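Local coordinates for protein (R)-specific secondary-alkylsulfatase (Pseudomonas sp., PDB 4AXH) that hydrolyses (R)-configured secondary alkyl sulfates with strict inversion, releasing (S)-alcohols and sulfate in a zinc-dependent, metallo-beta-lactamase-type active site, at residues A[105-108]-A[109-113]; A[245-248]-A[249-252]; A[380-383]-A[384-388]; A[425-428]-A[429-433]; A[342-345]-A[346-349]. All coordinates share one frame; numbering follows the deposited sequence.

Contact 1. Residues A[105-108]-A[109-113]; sequences LWRQ and AQLNN. Unlike the reference sequence in segment 105-108: Arg107 (reference His).
Leu105 starts the series through its backbone: its O takes the N-H of Ala109 at 2.8 Å, and the methyl of Ala109 rests against the same carbonyl. Trp106 repeats the i to i+4 step, its O accepting from Gln110 N at 2.9 Å. In the conformer given, one of two modelled for this tryptophan, Gln110 brings OE1 to the rim of the indole near the ring plane, 3.4 Å from Trp106 CD1, with ring and amide planes 54° apart. Arg107 bonds Leu111 N through its O. Its chain bends at chi2 (-96°), laying CD and the guanidinium beside Leu111, whose CD1 lies 3.7 Å from Arg107 NH1; that guanidinium also makes a cation-pi contact with Trp411. Gln108 closes the run, its O 3.0 Å from Asn112 N. The amides of Gln108 and Asn112 stand almost at right angles (82°) and serve different partners: Gln108 NE2 binds Pro314 O, whereas Asn112 ND2 binds Gly248 O and Asp246 OD2. Leu111 and Gln110 also pack on Phe60 of helix 58-64. This is the regular i to i+4 pattern of an alpha helix, here helix 103-111; Asn112, just past it, reaches into the 245-252 loop beside the metal centre, its side chain about 7 Å from that of the zinc ligand His355.

Contact 2. Residues A[245-248]-A[249-252]; sequences VDSG and LFKT
Asp246 and Lys251 meet with their side chains at about a right angle, forming a salt bridge of 2.8 Å between Asp246 OD1 and Lys251 NZ. The ammonium reaches OD1 on its anti side, 22° out of the carboxylate plane. Bends at chi2, chi3 and chi4 curl the lysine back over the loop, where NZ also donates to Val245 O at 2.8 Å, in the carbonyl plane; Ala109 O of helix 103-111 is a further acceptor and Tyr89 adds a cation-pi contact, so the buried charge is well surrounded. The other carboxylate oxygen, Asp246 OD2, which also accepts from Asn112, takes Gly248 N at 3.0 Å from above the carboxylate plane, an Asx turn. A chi1 of 41° tucks the Phe250 ring back over its own backbone and against Ser247, with CE1 3.5 Å from Ser247 CB and Ser247 O over one face. Ser247 N donates to Phe250 O at 2.7 Å, while its OG approaches Lys251 O from above the carbonyl plane and also bonds Asn519. A weak bond from Leu249 N to Ser247 O rounds the corner at Gly248, whose positive phi (78°) fits a classic gamma turn. Asx turn and gamma turn together reverse this loop of the metallo-beta-lactamase-type domain, which carries Phe250, its side chain about 6 Å from a zinc ion, and Leu249 beside the sulfate-binding Tyr417.

Contact 3. Residues A[380-383]-A[384-388]; sequences NNRA and LNLMN
Asn380 and Leu384 begin an unbroken alpha-helical ladder in which each N-H reaches back four residues: Leu384 N to Asn380 O at 3.0 Å, then Asn385 to Asn381, Leu386 to Arg382, and Met387 N to Ala383 O at 2.8 Å. The side chains of Asn380 and Leu384 run side by side in the same direction, with Asn380 ND2 3.6 Å from Leu384 CD2; Asn380 OD1 bonds Tyr431 OH. This is part of the long helix 362-388, which packs against helices 393-400 and 420-431 and here borders the dimer interface. Arg382, bent at chi2 and chi3, folds forward so that Leu386 CG sits 4.1 Å above the guanidinium plane, over its centre. Asn385 OD1, which accepts from Lys389 NZ, lies obliquely to the same group, amide and guanidinium planes 33° apart. Asn385 ND2 donates to Ile558 O of the second subunit. On the side facing Val427, Ala383 CB touches Met387 CE at 3.8 Å.

Contact 4. Residues A[425-428]-A[429-433]; sequences RAVY and QRYLG
Tyr428 and Leu432 pair one turn apart, the leucine methyl CD1 over one face of the phenol in a CH-pi contact, 4.3 Å from the ring centroid and 26° off the ring normal. With its CG anti to the backbone N (chi1 -172°), Tyr428 holds its ring out from the helix, where Leu432 lies over it. The ring's rim meets backbone instead: Gly433 O lies near the ring plane, 3.3 Å from Tyr428 CE1. Val427 and Tyr431 make a different pair. They run side by side in the same direction, and Val427 CG1 comes in the plane of the Tyr431 ring at its edge, 3.6 Å from CD2, so aliphatic carbon meets ring rim rather than ring face. One face of that ring is taken by CG of neighbouring Arg430. The pairs lie at the C-terminal end of helix 420-431 in the dimerisation region, Leu432 being the first residue beyond it. Tyr428 O there accepts twice, from Leu432 N at 2.7 Å and from Gly433 N at 3.1 Å, the latter a wider i to i+5 bond. Gly433, at phi 112°, takes backbone angles that a side chain would not tolerate. Gln429, extended beyond CG, directs OE1 to Phe434 N of the second subunit, while Arg425 leads away to a salt bridge with Asp443 of that subunit.

Contact 5. Residues A[342-345]-A[346-349]; sequences EKYG and DRTD
Arg347 overlaps Tyr344, one face of its guanidinium lying over Tyr344 CD1 with NH2 3.7 Å from that carbon; the two planes are 35° apart, an oblique overlap rather than a parallel stack. The arginine chain, bent at chi3 (-83°), folds back over the preceding turn. There it grips Lys343 O side-on with two nitrogens, NE at 3.1 Å and NH2 at 2.9 Å from that oxygen, which lies in the guanidinium plane. A fork of this kind fixes the rotation of the group and leaves its face for the tyrosine. Lys343 runs alongside in the same direction, and its CB sits over the centre of the Tyr344 ring. That ring also stacks with Tyr299. The arginine's own backbone N donates to Tyr344 O at 2.9 Å from above the carbonyl plane, closing a type I-like turn with Gly345 and Asp346 at its corners. The Thr348 methyl CG2 lies against Tyr344 O, and the chain then runs on into strand 350-352. Helix 330-344 is thus joined to the next strand of the metallo-beta-lactamase-type domain, away from the zinc site. Lys343, in cation-pi contact with Tyr272, keeps NZ 5.3 Å from Arg347 NH2; Glu283, a long and weak ion-pair partner of Arg347, may partly offset these like charges, and a guanidinium on a carbonyl near the helix C-terminal end is probably favourable with the helix dipole.

How the contacts relate
Contacts 1 and 2 form one buried unit beside the zinc site: their centres lie 8 Å apart, and the last turn of helix 103-111 meets the 245-252 loop through polar bonds. Contacts 3 and 4 make a second unit, helix 362-388 against helix 420-431 with centres 10 Å apart, both also touching the second subunit; there Met387 packs on Val427 and Tyr428. Contact 5 stands alone, about 16 Å or more from the others between nearest atoms, and is the most exposed. Chemistry follows place: contact 2 buries a salt bridge in an irregular loop, contacts 1, 3 and 4 rest on helical ladders, and contact 5 turns a charged side chain back on a backbone carbonyl.

Contact 1. Residues A[105-108]-A[109-113]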
loop_
_atom_site.group_PDB
_atom_site.type_symbol
_atom_site.label_atom_id
_atom_site.label_comp_id
_atom_site.label_asym_id
_atom_site.label_seq_id
_atom_site.Cartn_x
_atom_site.Cartn_y
_atom_site.Cartn_z
ATOM N N LEU A 105 -4.675 2.449 -29.228
ATOM C CA LEU A 105 -3.262 2.505 -28.877
ATOM C C LEU A 105 -2.486 3.221 -30.016
ATOM O O LEU A 105 -1.653 4.100 -29.735
ATOM C CB LEU A 105 -2.691 1.101 -28.630
ATOM C CG LEU A 105 -1.184 1.019 -28.188
ATOM C CD1 LEU A 105 -0.794 2.089 -27.153
ATOM C CD2 LEU A 105 -0.869 -0.337 -27.638
ATOM N N TRP A 106 -2.805 2.855 -31.279
ATOM C CA TRP A 106 -2.230 3.426 -32.488
ATOM C C TRP A 106 -2.527 4.936 -32.580
ATOM O O TRP A 106 -1.707 5.683 -33.087
ATOM C CB TRP A 106 -2.819 2.691 -33.700
ATOM C CG TRP A 106 -2.221 3.062 -35.017
ATOM C CD1 TRP A 106 -2.587 4.096 -35.811
ATOM C CD2 TRP A 106 -1.204 2.341 -35.735
ATOM N NE1 TRP A 106 -1.839 4.096 -36.961
ATOM C CE2 TRP A 106 -0.990 3.021 -36.949
ATOM C CE3 TRP A 106 -0.459 1.169 -35.475
ATOM C CZ2 TRP A 106 -0.067 2.577 -37.906
ATOM C CZ3 TRP A 106 0.478 0.747 -36.416
ATOM C CH2 TRP A 106 0.657 1.444 -37.617
ATOM N N ARG A 107 -3.714 5.366 -32.142
ATOM C CA ARG A 107 -4.173 6.746 -32.148
ATOM C C ARG A 107 -3.239 7.538 -31.224
ATOM O O ARG A 107 -2.759 8.602 -31.617
ATOM C CB ARG A 107 -5.621 6.795 -31.591
ATOM C CG ARG A 107 -6.483 7.871 -32.182
ATOM C CD ARG A 107 -6.501 9.076 -31.326
ATOM N NE ARG A 107 -7.047 10.184 -32.107
ATOM C CZ ARG A 107 -7.451 11.344 -31.587
ATOM N NH1 ARG A 107 -7.397 11.546 -30.273
ATOM N NH2 ARG A 107 -7.930 12.303 -32.371
ATOM N N GLN A 108 -2.979 7.005 -29.991
ATOM C CA GLN A 108 -2.117 7.625 -28.984
ATOM C C GLN A 108 -0.678 7.606 -29.463
ATOM O O GLN A 108 0.027 8.607 -29.291
ATOM C CB GLN A 108 -2.248 6.906 -27.641
ATOM C CG GLN A 108 -1.772 7.723 -26.443
ATOM C CD GLN A 108 -2.652 8.841 -26.011
ATOM O OE1 GLN A 108 -3.670 9.180 -26.616
ATOM N NE2 GLN A 108 -2.299 9.420 -24.915
ATOM N N ALA A 109 -0.263 6.499 -30.103
ATOM C CA ALA A 109 1.064 6.319 -30.685
ATOM C C ALA A 109 1.338 7.424 -31.689
ATOM O O ALA A 109 2.382 8.055 -31.613
ATOM C CB ALA A 109 1.167 4.948 -31.354
ATOM N N GLN A 110 0.356 7.716 -32.562
ATOM C CA GLN A 110 0.415 8.749 -33.603
ATOM C C GLN A 110 0.527 10.125 -33.037
ATOM O O GLN A 110 1.237 10.945 -33.610
ATOM C CB GLN A 110 -0.797 8.693 -34.542
ATOM C CG GLN A 110 -0.798 7.504 -35.493
ATOM C CD GLN A 110 -1.963 7.614 -36.429
ATOM O OE1 GLN A 110 -3.116 7.414 -36.047
ATOM N NE2 GLN A 110 -1.687 8.011 -37.653
ATOM N N LEU A 111 -0.187 10.394 -31.938
ATOM C CA LEU A 111 -0.164 11.688 -31.277
ATOM C C LEU A 111 1.213 11.932 -30.673
ATOM O O LEU A 111 1.795 12.994 -30.858
ATOM C CB LEU A 111 -1.269 11.753 -30.207
ATOM C CG LEU A 111 -2.712 12.016 -30.699
ATOM C CD1 LEU A 111 -3.738 11.542 -29.692
ATOM C CD2 LEU A 111 -2.938 13.456 -30.964
ATOM N N ASN A 112 1.765 10.911 -30.022
ATOM C CA ASN A 112 3.070 10.932 -29.353
ATOM C C ASN A 112 4.249 11.069 -30.319
ATOM O O ASN A 112 5.392 11.223 -29.876
ATOM C CB ASN A 112 3.213 9.707 -28.414
ATOM C CG ASN A 112 2.426 9.824 -27.133
ATOM O OD1 ASN A 112 2.222 10.919 -26.614
ATOM N ND2 ASN A 112 1.984 8.698 -26.574
ATOM N N ASN A 113 3.964 11.024 -31.630
ATOM C CA ASN A 113 4.921 11.188 -32.721
ATOM C C ASN A 113 5.074 12.657 -33.067
ATOM O O ASN A 113 6.077 13.033 -33.684
ATOM C CB ASN A 113 4.487 10.422 -33.956
ATOM C CG ASN A 113 4.715 8.954 -33.920
ATOM O OD1 ASN A 113 3.792 8.166 -34.045
ATOM N ND2 ASN A 113 5.942 8.550 -33.922
#

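Contact 2. Residues A[245-248]-A[249-252]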
loop_
_atom_site.group_PDB
_atom_site.type_symbol
_atom_site.label_atom_id
_atom_site.label_comp_id
_atom_site.label_asym_id
_atom_site.label_seq_id
_atom_site.Cartn_x
_atom_site.Cartn_y
_atom_site.Cartn_z
ATOM N N VAL A 245 5.413 -0.065 -30.019
ATOM C CA VAL A 245 4.831 1.036 -30.780
ATOM C C VAL A 245 4.758 2.376 -30.035
ATOM O O VAL A 245 4.856 3.428 -30.673
ATOM C CB VAL A 245 3.481 0.694 -31.475
ATOM C CG1 VAL A 245 3.643 -0.435 -32.476
ATOM C CG2 VAL A 245 2.371 0.387 -30.476
ATOM N N ASP A 246 4.542 2.341 -28.700
ATOM C CA ASP A 246 4.362 3.527 -27.867
ATOM C C ASP A 246 4.438 3.162 -26.383
ATOM O O ASP A 246 4.383 1.983 -26.022
ATOM C CB ASP A 246 2.970 4.153 -28.172
ATOM C CG ASP A 246 2.814 5.592 -27.735
ATOM O OD1 ASP A 246 3.556 6.449 -28.250
ATOM O OD2 ASP A 246 1.907 5.869 -26.913
ATOM N N SER A 247 4.536 4.192 -25.524
ATOM C CA SER A 247 4.549 3.996 -24.078
ATOM C C SER A 247 3.495 4.855 -23.340
ATOM O O SER A 247 3.631 5.121 -22.139
ATOM C CB SER A 247 5.954 4.121 -23.496
ATOM O OG SER A 247 6.734 2.983 -23.829
ATOM N N GLY A 248 2.417 5.194 -24.053
ATOM C CA GLY A 248 1.270 5.903 -23.508
ATOM C C GLY A 248 1.501 7.373 -23.351
ATOM O O GLY A 248 0.902 8.159 -24.079
ATOM N N LEU A 249 2.378 7.752 -22.415
ATOM C CA LEU A 249 2.695 9.154 -22.155
ATOM C C LEU A 249 3.926 9.638 -22.900
ATOM O O LEU A 249 4.339 10.794 -22.730
ATOM C CB LEU A 249 2.840 9.411 -20.644
ATOM C CG LEU A 249 1.661 9.055 -19.774
ATOM C CD1 LEU A 249 2.036 9.187 -18.314
ATOM C CD2 LEU A 249 0.449 9.921 -20.113
ATOM N N PHE A 250 4.545 8.734 -23.680
ATOM C CA PHE A 250 5.745 8.952 -24.517
ATOM C C PHE A 250 5.967 7.745 -25.388
ATOM O O PHE A 250 5.205 6.788 -25.299
ATOM C CB PHE A 250 7.008 9.240 -23.679
ATOM C CG PHE A 250 7.150 8.382 -22.441
ATOM C CD1 PHE A 250 7.732 7.121 -22.514
ATOM C CD2 PHE A 250 6.672 8.825 -21.205
ATOM C CE1 PHE A 250 7.792 6.305 -21.395
ATOM C CE2 PHE A 250 6.750 8.012 -20.082
ATOM C CZ PHE A 250 7.299 6.754 -20.191
ATOM N N LYS A 251 7.015 7.765 -26.206
ATOM C CA LYS A 251 7.323 6.651 -27.106
ATOM C C LYS A 251 7.977 5.476 -26.379
ATOM O O LYS A 251 7.489 4.360 -26.491
ATOM C CB LYS A 251 8.173 7.124 -28.303
ATOM C CG LYS A 251 7.593 8.265 -29.172
ATOM C CD LYS A 251 6.186 8.023 -29.721
ATOM C CE LYS A 251 6.078 6.977 -30.805
ATOM N NZ LYS A 251 4.782 6.257 -30.733
ATOM N N THR A 252 9.074 5.727 -25.634
ATOM C CA THR A 252 9.887 4.717 -24.926
ATOM C C THR A 252 10.821 5.459 -23.974
ATOM O O THR A 252 10.818 6.697 -23.987
ATOM C CB THR A 252 10.735 3.869 -25.954
ATOM O OG1 THR A 252 11.548 2.877 -25.269
ATOM C CG2 THR A 252 11.591 4.744 -26.881
#

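Contact 3. Residues A[380-383]-A[384-388]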
loop_
_atom_site.group_PDB
_atom_site.type_symbol
_atom_site.label_atom_id
_atom_site.label_comp_id
_atom_site.label_asym_id
_atom_site.label_seq_id
_atom_site.Cartn_x
_atom_site.Cartn_y
_atom_site.Cartn_z
ATOM N N ASN A 380 -11.148 5.362 -6.586
ATOM C CA ASN A 380 -11.186 5.238 -5.141
ATOM C C ASN A 380 -12.593 4.829 -4.641
ATOM O O ASN A 380 -12.747 3.770 -4.031
ATOM C CB ASN A 380 -10.747 6.563 -4.510
ATOM C CG ASN A 380 -10.602 6.487 -3.025
ATOM O OD1 ASN A 380 -9.570 6.047 -2.502
ATOM N ND2 ASN A 380 -11.642 6.903 -2.308
ATOM N N ASN A 381 -13.610 5.652 -4.949
ATOM C CA ASN A 381 -14.977 5.473 -4.485
ATOM C C ASN A 381 -15.695 4.240 -4.979
ATOM O O ASN A 381 -16.400 3.629 -4.185
ATOM C CB ASN A 381 -15.810 6.728 -4.699
ATOM C CG ASN A 381 -15.282 7.982 -4.052
ATOM O OD1 ASN A 381 -14.642 7.967 -2.980
ATOM N ND2 ASN A 381 -15.570 9.114 -4.685
ATOM N N ARG A 382 -15.560 3.867 -6.271
ATOM C CA ARG A 382 -16.261 2.679 -6.786
ATOM C C ARG A 382 -15.668 1.410 -6.178
ATOM O O ARG A 382 -16.427 0.523 -5.776
ATOM C CB ARG A 382 -16.259 2.625 -8.312
ATOM C CG ARG A 382 -16.826 1.330 -8.943
ATOM C CD ARG A 382 -18.217 1.479 -9.549
ATOM N NE ARG A 382 -19.263 1.353 -8.544
ATOM C CZ ARG A 382 -20.209 0.430 -8.577
ATOM N NH1 ARG A 382 -20.264 -0.434 -9.574
ATOM N NH2 ARG A 382 -21.119 0.369 -7.612
ATOM N N ALA A 383 -14.329 1.341 -6.094
ATOM C CA ALA A 383 -13.633 0.217 -5.512
ATOM C C ALA A 383 -14.076 0.047 -4.055
ATOM O O ALA A 383 -14.541 -1.044 -3.709
ATOM C CB ALA A 383 -12.114 0.405 -5.622
ATOM N N LEU A 384 -14.021 1.138 -3.238
ATOM C CA LEU A 384 -14.445 1.130 -1.829
ATOM C C LEU A 384 -15.915 0.690 -1.705
ATOM O O LEU A 384 -16.272 -0.059 -0.794
ATOM C CB LEU A 384 -14.265 2.525 -1.234
ATOM C CG LEU A 384 -13.237 2.755 -0.100
ATOM C CD1 LEU A 384 -12.311 1.564 0.115
ATOM C CD2 LEU A 384 -12.466 4.058 -0.314
ATOM N N ASN A 385 -16.754 1.106 -2.669
ATOM C CA ASN A 385 -18.161 0.708 -2.741
ATOM C C ASN A 385 -18.248 -0.819 -2.895
ATOM O O ASN A 385 -18.827 -1.483 -2.040
ATOM C CB ASN A 385 -18.880 1.434 -3.893
ATOM C CG ASN A 385 -20.352 1.119 -3.995
ATOM O OD1 ASN A 385 -20.768 0.192 -4.703
ATOM N ND2 ASN A 385 -21.174 1.878 -3.286
ATOM N N LEU A 386 -17.631 -1.368 -3.951
ATOM C CA LEU A 386 -17.641 -2.794 -4.253
ATOM C C LEU A 386 -16.941 -3.659 -3.186
ATOM O O LEU A 386 -17.385 -4.786 -2.958
ATOM C CB LEU A 386 -17.112 -3.065 -5.660
ATOM C CG LEU A 386 -17.945 -2.526 -6.826
ATOM C CD1 LEU A 386 -17.227 -2.773 -8.168
ATOM C CD2 LEU A 386 -19.331 -3.202 -6.909
ATOM N N MET A 387 -15.896 -3.126 -2.498
ATOM C CA MET A 387 -15.191 -3.805 -1.406
ATOM C C MET A 387 -16.205 -4.048 -0.254
ATOM O O MET A 387 -16.338 -5.172 0.236
ATOM C CB MET A 387 -14.013 -2.941 -0.892
ATOM C CG MET A 387 -12.743 -3.011 -1.733
ATOM S SD MET A 387 -11.381 -2.044 -0.967
ATOM C CE MET A 387 -11.038 -0.907 -2.250
ATOM N N ASN A 388 -16.964 -2.994 0.115
ATOM C CA ASN A 388 -17.994 -2.998 1.165
ATOM C C ASN A 388 -19.191 -3.890 0.852
ATOM O O ASN A 388 -19.943 -4.257 1.765
ATOM C CB ASN A 388 -18.416 -1.586 1.485
ATOM C CG ASN A 388 -17.402 -0.839 2.300
ATOM O OD1 ASN A 388 -17.119 -1.195 3.442
ATOM N ND2 ASN A 388 -16.885 0.257 1.764
#

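Contact 4. Residues A[425-428]-A[429-433]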
loop_
_atom_site.group_PDB
_atom_site.type_symbol
_atom_site.label_atom_id
_atom_site.label_comp_id
_atom_site.label_asym_id
_atom_site.label_seq_id
_atom_site.Cartn_x
_atom_site.Cartn_y
_atom_site.Cartn_z
ATOM N N ARG A 425 -7.672 -2.936 -8.684
ATOM C CA ARG A 425 -6.984 -3.949 -7.881
ATOM C C ARG A 425 -6.081 -3.235 -6.877
ATOM O O ARG A 425 -6.126 -3.575 -5.706
ATOM C CB ARG A 425 -6.232 -4.966 -8.791
ATOM C CG ARG A 425 -7.213 -5.876 -9.568
ATOM C CD ARG A 425 -6.624 -7.061 -10.310
ATOM N NE ARG A 425 -6.246 -6.720 -11.670
ATOM C CZ ARG A 425 -6.707 -7.307 -12.767
ATOM N NH1 ARG A 425 -7.538 -8.334 -12.682
ATOM N NH2 ARG A 425 -6.314 -6.893 -13.955
ATOM N N ALA A 426 -5.379 -2.161 -7.311
ATOM C CA ALA A 426 -4.502 -1.322 -6.490
ATOM C C ALA A 426 -5.215 -0.686 -5.302
ATOM O O ALA A 426 -4.638 -0.651 -4.205
ATOM C CB ALA A 426 -3.802 -0.241 -7.346
ATOM N N VAL A 427 -6.446 -0.141 -5.523
ATOM C CA VAL A 427 -7.274 0.505 -4.454
ATOM C C VAL A 427 -7.617 -0.587 -3.385
ATOM O O VAL A 427 -7.549 -0.303 -2.194
ATOM C CB VAL A 427 -8.535 1.294 -4.972
ATOM C CG1 VAL A 427 -9.299 1.980 -3.832
ATOM C CG2 VAL A 427 -8.146 2.336 -6.021
ATOM N N TYR A 428 -7.902 -1.834 -3.834
ATOM C CA TYR A 428 -8.140 -2.986 -2.979
ATOM C C TYR A 428 -6.879 -3.264 -2.163
ATOM O O TYR A 428 -7.000 -3.364 -0.951
ATOM C CB TYR A 428 -8.547 -4.216 -3.791
ATOM C CG TYR A 428 -9.002 -5.385 -2.947
ATOM C CD1 TYR A 428 -8.080 -6.272 -2.383
ATOM C CD2 TYR A 428 -10.356 -5.622 -2.720
ATOM C CE1 TYR A 428 -8.499 -7.362 -1.617
ATOM C CE2 TYR A 428 -10.784 -6.706 -1.951
ATOM C CZ TYR A 428 -9.855 -7.575 -1.411
ATOM O OH TYR A 428 -10.303 -8.636 -0.664
ATOM N N GLN A 429 -5.688 -3.363 -2.809
ATOM C CA GLN A 429 -4.380 -3.552 -2.155
ATOM C C GLN A 429 -4.125 -2.441 -1.113
ATOM O O GLN A 429 -3.800 -2.743 0.044
ATOM C CB GLN A 429 -3.233 -3.571 -3.208
ATOM C CG GLN A 429 -1.813 -3.434 -2.609
ATOM C CD GLN A 429 -0.720 -3.145 -3.625
ATOM O OE1 GLN A 429 -0.644 -3.775 -4.690
ATOM N NE2 GLN A 429 0.192 -2.239 -3.283
ATOM N N ARG A 430 -4.275 -1.161 -1.531
ATOM C CA ARG A 430 -4.072 -0.014 -0.647
ATOM C C ARG A 430 -4.937 -0.041 0.640
ATOM O O ARG A 430 -4.400 0.186 1.712
ATOM C CB ARG A 430 -4.108 1.333 -1.415
ATOM C CG ARG A 430 -4.827 2.479 -0.711
ATOM C CD ARG A 430 -4.125 3.826 -0.743
ATOM N NE ARG A 430 -4.906 4.750 0.081
ATOM C CZ ARG A 430 -4.408 5.705 0.858
ATOM N NH1 ARG A 430 -3.100 5.900 0.926
ATOM N NH2 ARG A 430 -5.219 6.463 1.591
ATOM N N TYR A 431 -6.235 -0.357 0.541
ATOM C CA TYR A 431 -7.138 -0.351 1.698
ATOM C C TYR A 431 -7.240 -1.692 2.403
ATOM O O TYR A 431 -7.544 -1.716 3.593
ATOM C CB TYR A 431 -8.562 0.139 1.314
ATOM C CG TYR A 431 -8.673 1.616 1.029
ATOM C CD1 TYR A 431 -8.756 2.542 2.061
ATOM C CD2 TYR A 431 -8.707 2.092 -0.281
ATOM C CE1 TYR A 431 -8.841 3.915 1.800
ATOM C CE2 TYR A 431 -8.833 3.458 -0.554
ATOM C CZ TYR A 431 -8.906 4.372 0.488
ATOM O OH TYR A 431 -8.972 5.736 0.207
ATOM N N LEU A 432 -7.076 -2.798 1.678
ATOM C CA LEU A 432 -7.208 -4.127 2.297
ATOM C C LEU A 432 -5.940 -5.016 2.187
ATOM O O LEU A 432 -5.565 -5.680 3.164
ATOM C CB LEU A 432 -8.482 -4.864 1.840
ATOM C CG LEU A 432 -9.829 -4.127 2.077
ATOM C CD1 LEU A 432 -11.006 -4.897 1.478
ATOM C CD2 LEU A 432 -10.096 -3.836 3.549
ATOM N N GLY A 433 -5.297 -5.010 1.025
ATOM C CA GLY A 433 -4.093 -5.796 0.810
ATOM C C GLY A 433 -4.262 -6.941 -0.155
ATOM O O GLY A 433 -5.374 -7.201 -0.622
#

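Contact 5. Residues A[342-345]-A[346-349]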
loop_
_atom_site.group_PDB
_atom_site.type_symbol
_atom_site.label_atom_id
_atom_site.label_comp_id
_atom_site.label_asym_id
_atom_site.label_seq_id
_atom_site.Cartn_x
_atom_site.Cartn_y
_atom_site.Cartn_z
ATOM N N GLU A 342 -10.861 24.758 -9.167
ATOM C CA GLU A 342 -11.448 25.867 -8.448
ATOM C C GLU A 342 -10.539 27.096 -8.462
ATOM O O GLU A 342 -11.016 28.163 -8.805
ATOM C CB GLU A 342 -11.780 25.406 -7.034
ATOM C CG GLU A 342 -12.258 26.503 -6.088
ATOM C CD GLU A 342 -12.730 26.005 -4.732
ATOM O OE1 GLU A 342 -12.316 24.898 -4.307
ATOM O OE2 GLU A 342 -13.544 26.723 -4.105
ATOM N N LYS A 343 -9.229 26.946 -8.157
ATOM C CA LYS A 343 -8.294 28.076 -8.115
ATOM C C LYS A 343 -7.907 28.676 -9.462
ATOM O O LYS A 343 -7.650 29.886 -9.545
ATOM C CB LYS A 343 -7.035 27.729 -7.302
ATOM C CG LYS A 343 -7.044 28.224 -5.849
ATOM C CD LYS A 343 -5.972 29.305 -5.627
ATOM C CE LYS A 343 -5.719 29.672 -4.176
ATOM N NZ LYS A 343 -6.756 30.596 -3.638
ATOM N N TYR A 344 -7.823 27.847 -10.514
ATOM C CA TYR A 344 -7.332 28.319 -11.811
ATOM C C TYR A 344 -8.243 28.153 -13.005
ATOM O O TYR A 344 -8.022 28.845 -13.995
ATOM C CB TYR A 344 -5.925 27.746 -12.116
ATOM C CG TYR A 344 -4.969 27.835 -10.949
ATOM C CD1 TYR A 344 -4.542 29.071 -10.464
ATOM C CD2 TYR A 344 -4.549 26.689 -10.279
ATOM C CE1 TYR A 344 -3.685 29.160 -9.369
ATOM C CE2 TYR A 344 -3.694 26.766 -9.178
ATOM C CZ TYR A 344 -3.263 28.004 -8.728
ATOM O OH TYR A 344 -2.447 28.094 -7.627
ATOM N N GLY A 345 -9.239 27.278 -12.908
ATOM C CA GLY A 345 -10.183 26.977 -13.978
ATOM C C GLY A 345 -10.804 28.156 -14.696
ATOM O O GLY A 345 -10.858 28.168 -15.925
ATOM N N ASP A 346 -11.232 29.180 -13.932
ATOM C CA ASP A 346 -11.842 30.403 -14.486
ATOM C C ASP A 346 -10.817 31.407 -15.034
ATOM O O ASP A 346 -11.200 32.275 -15.835
ATOM C CB ASP A 346 -12.743 31.082 -13.451
ATOM C CG ASP A 346 -13.728 30.154 -12.752
ATOM O OD1 ASP A 346 -14.287 29.254 -13.433
ATOM O OD2 ASP A 346 -13.942 30.329 -11.527
ATOM N N ARG A 347 -9.509 31.247 -14.635
ATOM C CA ARG A 347 -8.318 32.052 -14.999
ATOM C C ARG A 347 -7.372 31.377 -16.013
ATOM O O ARG A 347 -6.230 31.836 -16.171
ATOM C CB ARG A 347 -7.488 32.276 -13.753
ATOM C CG ARG A 347 -8.003 33.295 -12.798
ATOM C CD ARG A 347 -6.911 33.590 -11.805
ATOM N NE ARG A 347 -6.799 32.675 -10.686
ATOM C CZ ARG A 347 -5.881 32.821 -9.741
ATOM N NH1 ARG A 347 -4.996 33.810 -9.812
ATOM N NH2 ARG A 347 -5.867 32.012 -8.694
ATOM N N THR A 348 -7.804 30.284 -16.668
ATOM C CA THR A 348 -6.923 29.562 -17.583
ATOM C C THR A 348 -7.463 29.366 -18.963
ATOM O O THR A 348 -8.596 28.916 -19.114
ATOM C CB THR A 348 -6.259 28.338 -16.928
ATOM O OG1 THR A 348 -5.422 27.703 -17.893
ATOM C CG2 THR A 348 -7.242 27.339 -16.413
ATOM N N ASP A 349 -6.654 29.737 -19.980
ATOM C CA ASP A 349 -7.016 29.649 -21.401
ATOM C C ASP A 349 -6.458 28.395 -22.046
ATOM O O ASP A 349 -7.067 27.837 -22.942
ATOM C CB ASP A 349 -6.544 30.901 -22.174
ATOM C CG ASP A 349 -7.261 32.207 -21.829
ATOM O OD1 ASP A 349 -8.317 32.155 -21.125
ATOM O OD2 ASP A 349 -6.775 33.285 -22.260
#